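Local coordinates for protein malic enzyme (Entamoeba histolytica, PDB 3NV9) that probably catalyses, as a malic enzyme, the oxidative decarboxylation of malate to pyruvate with NAD(P) as electron acceptor, working as an entangled dimer, at residues Q3-C14 against Q470-A478; L123-D131 against D448-Q457. All coordinates share one frame; numbering follows the deposited sequence.

Overall arrangement
The two contacts tie distant parts of the sequence to two consecutive C-terminal helices. Interaction 1 lays the N-terminal residues 3-14 along helix 470-485, and interaction 2 crosses the end of helix 114-128 with helix 438-461. Interaction 2 is nested inside the loop closed by interaction 1. Their centres lie about 26 Å apart and their nearest atoms about 11 Å apart, so the two do not touch. Interaction 1 sits farther out, about 27 Å from the chain centre to its own centre, against about 17 Å for the buried interaction 2. Both also touch the second subunit, consistent with an entangled dimer in which the N-terminal residues and the last two helices take part.

Interaction 1: Q3-C14 against Q470-A478; sequences QLKADLSNLEEC and QETLNECLA. With SO4 (sulfate ion), chain H.
Leu-477, on helix 470-485, meets Leu-4, Leu-11 and Cys-14 along its side chain. Its CB touches Leu-4 CD2 at 4.0 Å. Beyond CG, which stands opposite the backbone N (chi1 -172°), the two methyls part: CD1 slides past Leu-11 CD1 at 4.1 Å, and CD2 presses on Cys-14 CB at 3.4 Å, a tight carbon pair. One turn back, Leu-473 continues the apolar strip, its backbone O and CB beside Leu-4 CD2 and its CD1 4.0 Å from Lys-5 O. Farther back, the bend at chi2 of Gln-470 brings NE2 to Leu-4 O, hydrogen-bonded at 3.0 Å and tilted 26° from the carbonyl plane. The Gln-3 amide comes from the opposite direction, its plane turned 21° from that of Gln-470, with OE1 3.2 Å from Gln-470 CD. Asn-10 shapes the loop, OD1 taking Lys-5 N and ND2 giving to Gln-3 O. Ala-6 N donates to O4 (2.8 Å) and weakly to O3 of a sulfate, probably from the crystallisation liquor. Trp-60 of the second subunit packs on Leu-8 and Leu-473. A leucine seam flanked by amides results: aliphatic contact supplies most of the fit, and Gln-470 satisfies a loop carbonyl.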
loop_
_atom_site.group_PDB
_atom_site.type_symbol
_atom_site.label_atom_id
_atom_site.label_comp_id
_atom_site.label_asym_id
_atom_site.label_seq_id
_atom_site.Cartn_x
_atom_site.Cartn_y
_atom_site.Cartn_z
ATOM N N GLN A 3 5.842 33.585 19.223
ATOM C CA GLN A 3 5.036 32.438 18.980
ATOM C C GLN A 3 5.765 31.550 17.965
ATOM O O GLN A 3 6.677 31.958 17.240
ATOM C CB GLN A 3 3.612 32.812 18.591
ATOM C CG GLN A 3 3.444 33.325 17.201
ATOM C CD GLN A 3 1.994 33.255 16.713
ATOM O OE1 GLN A 3 1.752 33.052 15.514
ATOM N NE2 GLN A 3 1.026 33.440 17.627
ATOM N N LEU A 4 5.407 30.298 17.996
ATOM C CA LEU A 4 6.027 29.326 17.159
ATOM C C LEU A 4 5.828 29.693 15.679
ATOM O O LEU A 4 4.769 30.163 15.291
ATOM C CB LEU A 4 5.323 28.026 17.481
ATOM C CG LEU A 4 5.994 26.730 17.859
ATOM C CD1 LEU A 4 7.479 26.805 18.317
ATOM C CD2 LEU A 4 5.071 26.164 18.853
ATOM N N LYS A 5 6.858 29.476 14.873
ATOM C CA LYS A 5 6.765 29.659 13.419
ATOM C C LYS A 5 6.111 28.479 12.741
ATOM O O LYS A 5 6.244 27.341 13.206
ATOM C CB LYS A 5 8.152 29.858 12.796
ATOM C CG LYS A 5 8.861 31.106 13.312
ATOM C CD LYS A 5 10.119 31.379 12.561
ATOM C CE LYS A 5 10.798 32.559 13.211
ATOM N NZ LYS A 5 12.081 32.804 12.518
ATOM N N ALA A 6 5.453 28.734 11.610
ATOM C CA ALA A 6 4.835 27.637 10.845
ATOM C C ALA A 6 5.787 26.462 10.609
ATOM O O ALA A 6 5.356 25.310 10.556
ATOM C CB ALA A 6 4.232 28.136 9.491
ATOM N N ASP A 7 7.072 26.764 10.458
ATOM C CA ASP A 7 8.040 25.729 10.087
ATOM C C ASP A 7 8.655 25.053 11.284
ATOM O O ASP A 7 9.519 24.185 11.127
ATOM C CB ASP A 7 9.109 26.258 9.098
ATOM C CG ASP A 7 10.111 27.223 9.741
ATOM O OD1 ASP A 7 9.990 27.607 10.945
ATOM O OD2 ASP A 7 11.047 27.592 9.008
ATOM N N LEU A 8 8.229 25.466 12.473
ATOM C CA LEU A 8 8.705 24.847 13.727
ATOM C C LEU A 8 10.215 25.023 14.039
ATOM O O LEU A 8 10.753 24.274 14.857
ATOM C CB LEU A 8 8.374 23.349 13.747
ATOM C CG LEU A 8 6.933 23.122 14.166
ATOM C CD1 LEU A 8 6.654 21.565 14.224
ATOM C CD2 LEU A 8 6.595 23.854 15.492
ATOM N N SER A 9 10.872 25.961 13.355
ATOM C CA SER A 9 12.338 26.230 13.512
ATOM C C SER A 9 12.768 26.902 14.822
ATOM O O SER A 9 13.950 26.908 15.148
ATOM C CB SER A 9 12.869 27.079 12.329
ATOM O OG SER A 9 11.944 28.144 12.045
ATOM N N ASN A 10 11.830 27.466 15.577
ATOM C CA ASN A 10 12.184 28.327 16.682
ATOM C C ASN A 10 11.583 27.847 17.995
ATOM O O ASN A 10 11.206 28.656 18.852
ATOM C CB ASN A 10 11.731 29.762 16.398
ATOM C CG ASN A 10 10.194 29.911 16.361
ATOM O OD1 ASN A 10 9.455 28.983 15.965
ATOM N ND2 ASN A 10 9.709 31.101 16.751
ATOM N N LEU A 11 11.478 26.533 18.148
ATOM C CA LEU A 11 10.882 25.992 19.359
ATOM C C LEU A 11 11.715 26.359 20.597
ATOM O O LEU A 11 11.145 26.759 21.596
ATOM C CB LEU A 11 10.658 24.480 19.277
ATOM C CG LEU A 11 10.259 23.845 20.620
ATOM C CD1 LEU A 11 8.838 24.143 21.016
ATOM C CD2 LEU A 11 10.480 22.335 20.580
ATOM N N GLU A 12 13.037 26.210 20.504
ATOM C CA GLU A 12 13.969 26.579 21.566
ATOM C C GLU A 12 13.661 27.952 22.185
ATOM O O GLU A 12 13.599 28.086 23.420
ATOM C CB GLU A 12 15.435 26.503 21.093
ATOM C CG GLU A 12 15.901 25.097 20.614
ATOM C CD GLU A 12 16.010 24.015 21.717
ATOM O OE1 GLU A 12 16.315 24.337 22.894
ATOM O OE2 GLU A 12 15.817 22.813 21.387
ATOM N N GLU A 13 13.400 28.930 21.335
ATOM C CA GLU A 13 13.149 30.316 21.759
ATOM C C GLU A 13 11.747 30.501 22.317
ATOM O O GLU A 13 11.487 31.457 23.030
ATOM C CB GLU A 13 13.380 31.279 20.587
ATOM C CG GLU A 13 14.815 31.225 20.004
ATOM C CD GLU A 13 15.079 30.075 18.956
ATOM O OE1 GLU A 13 14.466 28.983 18.984
ATOM O OE2 GLU A 13 15.946 30.259 18.084
ATOM N N CYS A 14 10.824 29.603 21.964
ATOM C CA CYS A 14 9.449 29.700 22.459
ATOM C C CYS A 14 9.302 29.014 23.807
ATOM O O CYS A 14 8.270 29.123 24.463
ATOM C CB CYS A 14 8.456 29.112 21.448
ATOM S SG CYS A 14 8.413 30.025 19.877
ATOM N N GLN A 470 -2.215 27.639 13.125
ATOM C CA GLN A 470 -1.381 28.309 14.099
ATOM C C GLN A 470 -1.952 28.178 15.523
ATOM O O GLN A 470 -1.195 27.956 16.470
ATOM C CB GLN A 470 -1.197 29.798 13.753
ATOM C CG GLN A 470 -0.298 30.476 14.765
ATOM C CD GLN A 470 1.147 30.056 14.592
ATOM O OE1 GLN A 470 1.643 29.984 13.467
ATOM N NE2 GLN A 470 1.837 29.769 15.713
ATOM N N GLU A 471 -3.277 28.276 15.668
ATOM C CA GLU A 471 -3.924 28.175 16.973
ATOM C C GLU A 471 -3.555 26.824 17.657
ATOM O O GLU A 471 -3.457 26.711 18.885
ATOM C CB GLU A 471 -5.465 28.363 16.790
ATOM C CG GLU A 471 -6.367 28.237 18.026
ATOM C CD GLU A 471 -7.729 29.059 17.948
ATOM O OE1 GLU A 471 -8.786 28.571 18.450
ATOM O OE2 GLU A 471 -7.741 30.210 17.431
ATOM N N THR A 472 -3.325 25.790 16.865
ATOM C CA THR A 472 -3.129 24.493 17.477
ATOM C C THR A 472 -1.693 24.364 17.905
ATOM O O THR A 472 -1.393 23.726 18.911
ATOM C CB THR A 472 -3.609 23.331 16.553
ATOM O OG1 THR A 472 -4.998 23.540 16.252
ATOM C CG2 THR A 472 -3.415 21.920 17.250
ATOM N N LEU A 473 -0.819 25.021 17.160
ATOM C CA LEU A 473 0.593 25.108 17.531
ATOM C C LEU A 473 0.711 25.758 18.902
ATOM O O LEU A 473 1.386 25.252 19.787
ATOM C CB LEU A 473 1.406 25.914 16.480
ATOM C CG LEU A 473 1.656 25.223 15.123
ATOM C CD1 LEU A 473 2.679 25.972 14.253
ATOM C CD2 LEU A 473 2.126 23.740 15.329
ATOM N N ASN A 474 0.020 26.884 19.052
ATOM C CA ASN A 474 0.073 27.698 20.258
ATOM C C ASN A 474 -0.468 26.877 21.398
ATOM O O ASN A 474 0.097 26.917 22.450
ATOM C CB ASN A 474 -0.778 28.953 20.095
ATOM C CG ASN A 474 -0.254 29.919 19.033
ATOM O OD1 ASN A 474 -0.989 30.802 18.605
ATOM N ND2 ASN A 474 0.999 29.804 18.647
ATOM N N GLU A 475 -1.544 26.113 21.181
ATOM C CA GLU A 475 -2.050 25.200 22.216
ATOM C C GLU A 475 -1.079 24.119 22.625
ATOM O O GLU A 475 -0.934 23.808 23.850
ATOM C CB GLU A 475 -3.343 24.526 21.803
ATOM C CG GLU A 475 -4.545 25.426 21.964
ATOM C CD GLU A 475 -5.750 25.002 21.090
ATOM O OE1 GLU A 475 -5.795 23.810 20.691
ATOM O OE2 GLU A 475 -6.619 25.880 20.809
ATOM N N CYS A 476 -0.426 23.500 21.639
ATOM C CA CYS A 476 0.520 22.452 22.008
ATOM C C CYS A 476 1.680 23.000 22.843
ATOM O O CYS A 476 2.167 22.338 23.761
ATOM C CB CYS A 476 1.035 21.657 20.797
ATOM S SG CYS A 476 -0.205 20.777 19.930
ATOM N N LEU A 477 2.122 24.204 22.514
ATOM C CA LEU A 477 3.202 24.848 23.282
ATOM C C LEU A 477 2.810 25.033 24.764
ATOM O O LEU A 477 3.430 24.440 25.653
ATOM C CB LEU A 477 3.641 26.155 22.616
ATOM C CG LEU A 477 4.894 26.809 23.213
ATOM C CD1 LEU A 477 6.008 25.836 23.379
ATOM C CD2 LEU A 477 5.356 27.998 22.401
ATOM N N ALA A 478 1.745 25.795 25.005
ATOM C CA ALA A 478 1.157 25.971 26.326
ATOM C C ALA A 478 1.004 24.630 27.065
ATOM O O ALA A 478 1.352 24.503 28.226
ATOM C CB ALA A 478 -0.229 26.692 26.198
HETATM S S SO4 H . 5.831 31.909 10.136
HETATM O O1 SO4 H . 6.872 32.919 10.334
HETATM O O2 SO4 H . 4.769 32.423 9.273
HETATM O O3 SO4 H . 6.484 30.730 9.528
HETATM O O4 SO4 H . 5.179 31.562 11.402
#

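Interaction 2: L123-D131 against D448-Q457; sequences LMKYLGGID and DIKEARESAQ. With SO4 (sulfate ion), chain E.
Tyr-126 and Arg-453 cross at about a right angle, the arginine chain passing over one face of the ring. Arg-453 CG makes a CH-pi contact with that face, and the bend at chi3 (68°) folds the guanidinium back over it, with CZ 4.2 Å from the ring centroid in a cation-pi contact. The guanidinium and ring planes are 35° apart, so the group lies aslant over the ring, and NH1 lies toward the rim. That same NH1 donates to Tyr-126 O at 2.9 Å, the oxygen lying near the guanidinium plane, while the donor stands above the carbonyl plane. NE and NH2 grip a sulfate, probably from the crystallisation liquor; NE reaches its O3 at 2.6 Å. Gln-457 sets its amide almost perpendicular to the tyrosine ring, and its NE2 gives one hydrogen bond to Tyr-126 OH at 3.3 Å and another to sulfate O3. Arg-453 and Gln-457 thus share the sulfate, and each also bonds to Tyr-126, through its O and OH respectively.

Elsewhere in the contact, Ala-452 CB sits 3.5 Å from Lys-125 O, and Ile-449 CG1 packs on Gly-128 C. Gly-129, where the backbone first departs from helical angles with a positive phi, lacks a side chain and brings its CA to 4.1 Å from Ile-449 CA. The helix axes approach to 7.7 Å at 113°. Helix 363-372 and helix 413-428 cover Leu-127, the latter also Ile-449, and Lys-368 pairs with Asp-448. Past the crossing, the chain enters strand 131-136, an outermost strand of the parallel sheet, beside strand 92-97.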
loop_
_atom_site.group_PDB
_atom_site.type_symbol
_atom_site.label_atom_id
_atom_site.label_comp_id
_atom_site.label_asym_id
_atom_site.label_seq_id
_atom_site.Cartn_x
_atom_site.Cartn_y
_atom_site.Cartn_z
ATOM N N LEU A 123 8.769 9.048 4.898
ATOM C CA LEU A 123 10.208 9.373 4.673
ATOM C C LEU A 123 10.819 8.691 3.457
ATOM O O LEU A 123 11.741 9.213 2.824
ATOM C CB LEU A 123 11.056 9.027 5.892
ATOM C CG LEU A 123 10.771 9.779 7.186
ATOM C CD1 LEU A 123 11.632 9.207 8.374
ATOM C CD2 LEU A 123 10.904 11.318 7.016
ATOM N N MET A 124 10.358 7.495 3.157
ATOM C CA MET A 124 10.906 6.825 1.953
ATOM C C MET A 124 10.542 7.629 0.700
ATOM O O MET A 124 11.302 7.715 -0.269
ATOM C CB MET A 124 10.375 5.415 1.862
ATOM C CG MET A 124 11.205 4.469 2.771
ATOM S SD MET A 124 10.368 2.911 2.845
ATOM C CE MET A 124 11.087 2.231 4.379
ATOM N N LYS A 125 9.364 8.222 0.726
ATOM C CA LYS A 125 8.965 8.993 -0.436
ATOM C C LYS A 125 9.736 10.305 -0.492
ATOM O O LYS A 125 10.335 10.602 -1.504
ATOM C CB LYS A 125 7.465 9.255 -0.460
ATOM C CG LYS A 125 7.055 10.043 -1.707
ATOM C CD LYS A 125 7.157 9.217 -2.967
ATOM C CE LYS A 125 6.458 9.929 -4.105
ATOM N NZ LYS A 125 6.330 9.023 -5.265
ATOM N N TYR A 126 9.739 11.051 0.616
ATOM C CA TYR A 126 10.246 12.394 0.621
ATOM C C TYR A 126 11.781 12.519 0.633
ATOM O O TYR A 126 12.331 13.521 0.177
ATOM C CB TYR A 126 9.590 13.152 1.751
ATOM C CG TYR A 126 9.720 14.649 1.650
ATOM C CD1 TYR A 126 9.079 15.341 0.649
ATOM C CD2 TYR A 126 10.448 15.374 2.585
ATOM C CE1 TYR A 126 9.166 16.750 0.569
ATOM C CE2 TYR A 126 10.551 16.775 2.512
ATOM C CZ TYR A 126 9.901 17.449 1.486
ATOM O OH TYR A 126 9.995 18.823 1.330
ATOM N N LEU A 127 12.463 11.510 1.162
ATOM C CA LEU A 127 13.925 11.491 1.204
ATOM C C LEU A 127 14.450 10.563 0.117
ATOM O O LEU A 127 15.491 10.841 -0.471
ATOM C CB LEU A 127 14.483 11.003 2.576
ATOM C CG LEU A 127 13.914 11.740 3.800
ATOM C CD1 LEU A 127 14.535 11.245 5.147
ATOM C CD2 LEU A 127 14.012 13.314 3.629
ATOM N N GLY A 128 13.739 9.451 -0.134
ATOM C CA GLY A 128 14.268 8.489 -1.056
ATOM C C GLY A 128 13.637 8.322 -2.439
ATOM O O GLY A 128 14.157 7.546 -3.255
ATOM N N GLY A 129 12.502 8.960 -2.709
ATOM C CA GLY A 129 11.913 8.739 -4.006
ATOM C C GLY A 129 11.294 7.358 -4.099
ATOM O O GLY A 129 11.005 6.906 -5.200
ATOM N N ILE A 130 11.041 6.724 -2.951
ATOM C CA ILE A 130 10.486 5.397 -2.913
ATOM C C ILE A 130 8.984 5.368 -2.644
ATOM O O ILE A 130 8.505 6.130 -1.791
ATOM C CB ILE A 130 11.256 4.597 -1.873
ATOM C CG1 ILE A 130 12.749 4.592 -2.272
ATOM C CG2 ILE A 130 10.786 3.176 -1.805
ATOM C CD1 ILE A 130 13.653 4.321 -1.133
ATOM N N ASP A 131 8.204 4.549 -3.381
ATOM C CA ASP A 131 6.752 4.390 -2.986
ATOM C C ASP A 131 6.621 3.298 -1.921
ATOM O O ASP A 131 7.107 2.221 -2.107
ATOM C CB ASP A 131 5.880 4.113 -4.198
ATOM C CG ASP A 131 5.887 5.293 -5.169
ATOM O OD1 ASP A 131 5.470 6.399 -4.771
ATOM O OD2 ASP A 131 6.326 5.124 -6.322
ATOM N N ASP A 448 14.260 10.990 -9.248
ATOM C CA ASP A 448 13.094 10.514 -8.481
ATOM C C ASP A 448 12.766 11.301 -7.171
ATOM O O ASP A 448 11.610 11.604 -6.888
ATOM C CB ASP A 448 13.200 9.003 -8.206
ATOM C CG ASP A 448 13.049 8.148 -9.473
ATOM O OD1 ASP A 448 12.842 8.678 -10.597
ATOM O OD2 ASP A 448 13.135 6.918 -9.333
ATOM N N ILE A 449 13.797 11.636 -6.432
ATOM C CA ILE A 449 13.707 12.276 -5.142
ATOM C C ILE A 449 13.253 13.718 -5.366
ATOM O O ILE A 449 12.284 14.155 -4.740
ATOM C CB ILE A 449 15.104 12.192 -4.450
ATOM C CG1 ILE A 449 15.352 10.751 -3.993
ATOM C CG2 ILE A 449 15.238 13.168 -3.318
ATOM C CD1 ILE A 449 16.786 10.426 -3.720
ATOM N N LYS A 450 13.907 14.412 -6.303
ATOM C CA LYS A 450 13.472 15.746 -6.787
ATOM C C LYS A 450 12.021 15.807 -7.298
ATOM O O LYS A 450 11.288 16.719 -6.966
ATOM C CB LYS A 450 14.463 16.244 -7.877
ATOM C CG LYS A 450 14.082 17.560 -8.591
ATOM C CD LYS A 450 15.078 17.848 -9.795
ATOM C CE LYS A 450 14.374 18.387 -11.062
ATOM N NZ LYS A 450 13.465 17.315 -11.694
ATOM N N GLU A 451 11.610 14.842 -8.108
ATOM C CA GLU A 451 10.222 14.761 -8.535
ATOM C C GLU A 451 9.264 14.564 -7.337
ATOM O O GLU A 451 8.172 15.140 -7.295
ATOM C CB GLU A 451 10.035 13.588 -9.514
ATOM C CG GLU A 451 10.263 13.912 -11.033
ATOM C CD GLU A 451 9.590 15.224 -11.481
ATOM O OE1 GLU A 451 8.337 15.324 -11.439
ATOM O OE2 GLU A 451 10.328 16.181 -11.846
ATOM N N ALA A 452 9.677 13.769 -6.364
ATOM C CA ALA A 452 8.808 13.452 -5.225
ATOM C C ALA A 452 8.664 14.670 -4.340
ATOM O O ALA A 452 7.545 15.028 -3.937
ATOM C CB ALA A 452 9.358 12.231 -4.420
ATOM N N ARG A 453 9.799 15.320 -4.062
ATOM C CA ARG A 453 9.814 16.530 -3.241
ATOM C C ARG A 453 9.034 17.677 -3.840
ATOM O O ARG A 453 8.171 18.297 -3.157
ATOM C CB ARG A 453 11.260 16.930 -2.885
ATOM C CG ARG A 453 11.928 15.845 -2.060
ATOM C CD ARG A 453 13.455 16.099 -1.754
ATOM N NE ARG A 453 13.671 17.234 -0.849
ATOM C CZ ARG A 453 13.667 17.146 0.475
ATOM N NH1 ARG A 453 13.458 15.981 1.081
ATOM N NH2 ARG A 453 13.897 18.220 1.207
ATOM N N GLU A 454 9.266 17.919 -5.137
ATOM C CA GLU A 454 8.566 18.978 -5.841
ATOM C C GLU A 454 7.094 18.655 -6.024
ATOM O O GLU A 454 6.250 19.537 -5.995
ATOM C CB GLU A 454 9.227 19.274 -7.205
ATOM C CG GLU A 454 10.666 19.776 -7.079
ATOM C CD GLU A 454 11.379 20.012 -8.444
ATOM O OE1 GLU A 454 10.812 19.686 -9.546
ATOM O OE2 GLU A 454 12.526 20.526 -8.399
ATOM N N SER A 455 6.767 17.404 -6.256
ATOM C CA SER A 455 5.341 17.069 -6.289
ATOM C C SER A 455 4.676 17.400 -4.962
ATOM O O SER A 455 3.629 18.074 -4.914
ATOM C CB SER A 455 5.137 15.599 -6.563
ATOM O OG SER A 455 5.568 15.349 -7.858
ATOM N N ALA A 456 5.299 16.929 -3.887
ATOM C CA ALA A 456 4.787 17.200 -2.531
ATOM C C ALA A 456 4.687 18.723 -2.239
ATOM O O ALA A 456 3.699 19.203 -1.683
ATOM C CB ALA A 456 5.627 16.467 -1.501
ATOM N N GLN A 457 5.694 19.491 -2.665
ATOM C CA GLN A 457 5.718 20.932 -2.382
ATOM C C GLN A 457 4.599 21.633 -3.121
ATOM O O GLN A 457 3.933 22.480 -2.563
ATOM C CB GLN A 457 7.110 21.545 -2.698
ATOM C CG GLN A 457 8.236 21.176 -1.631
ATOM C CD GLN A 457 9.672 21.018 -2.255
ATOM O OE1 GLN A 457 9.936 21.464 -3.411
ATOM N NE2 GLN A 457 10.595 20.367 -1.482
HETATM S S SO4 E . 14.166 20.818 -1.595
HETATM O O1 SO4 E . 15.378 20.733 -2.406
HETATM O O2 SO4 E . 13.414 22.014 -1.977
HETATM O O3 SO4 E . 13.400 19.583 -1.886
HETATM O O4 SO4 E . 14.468 20.922 -0.166
#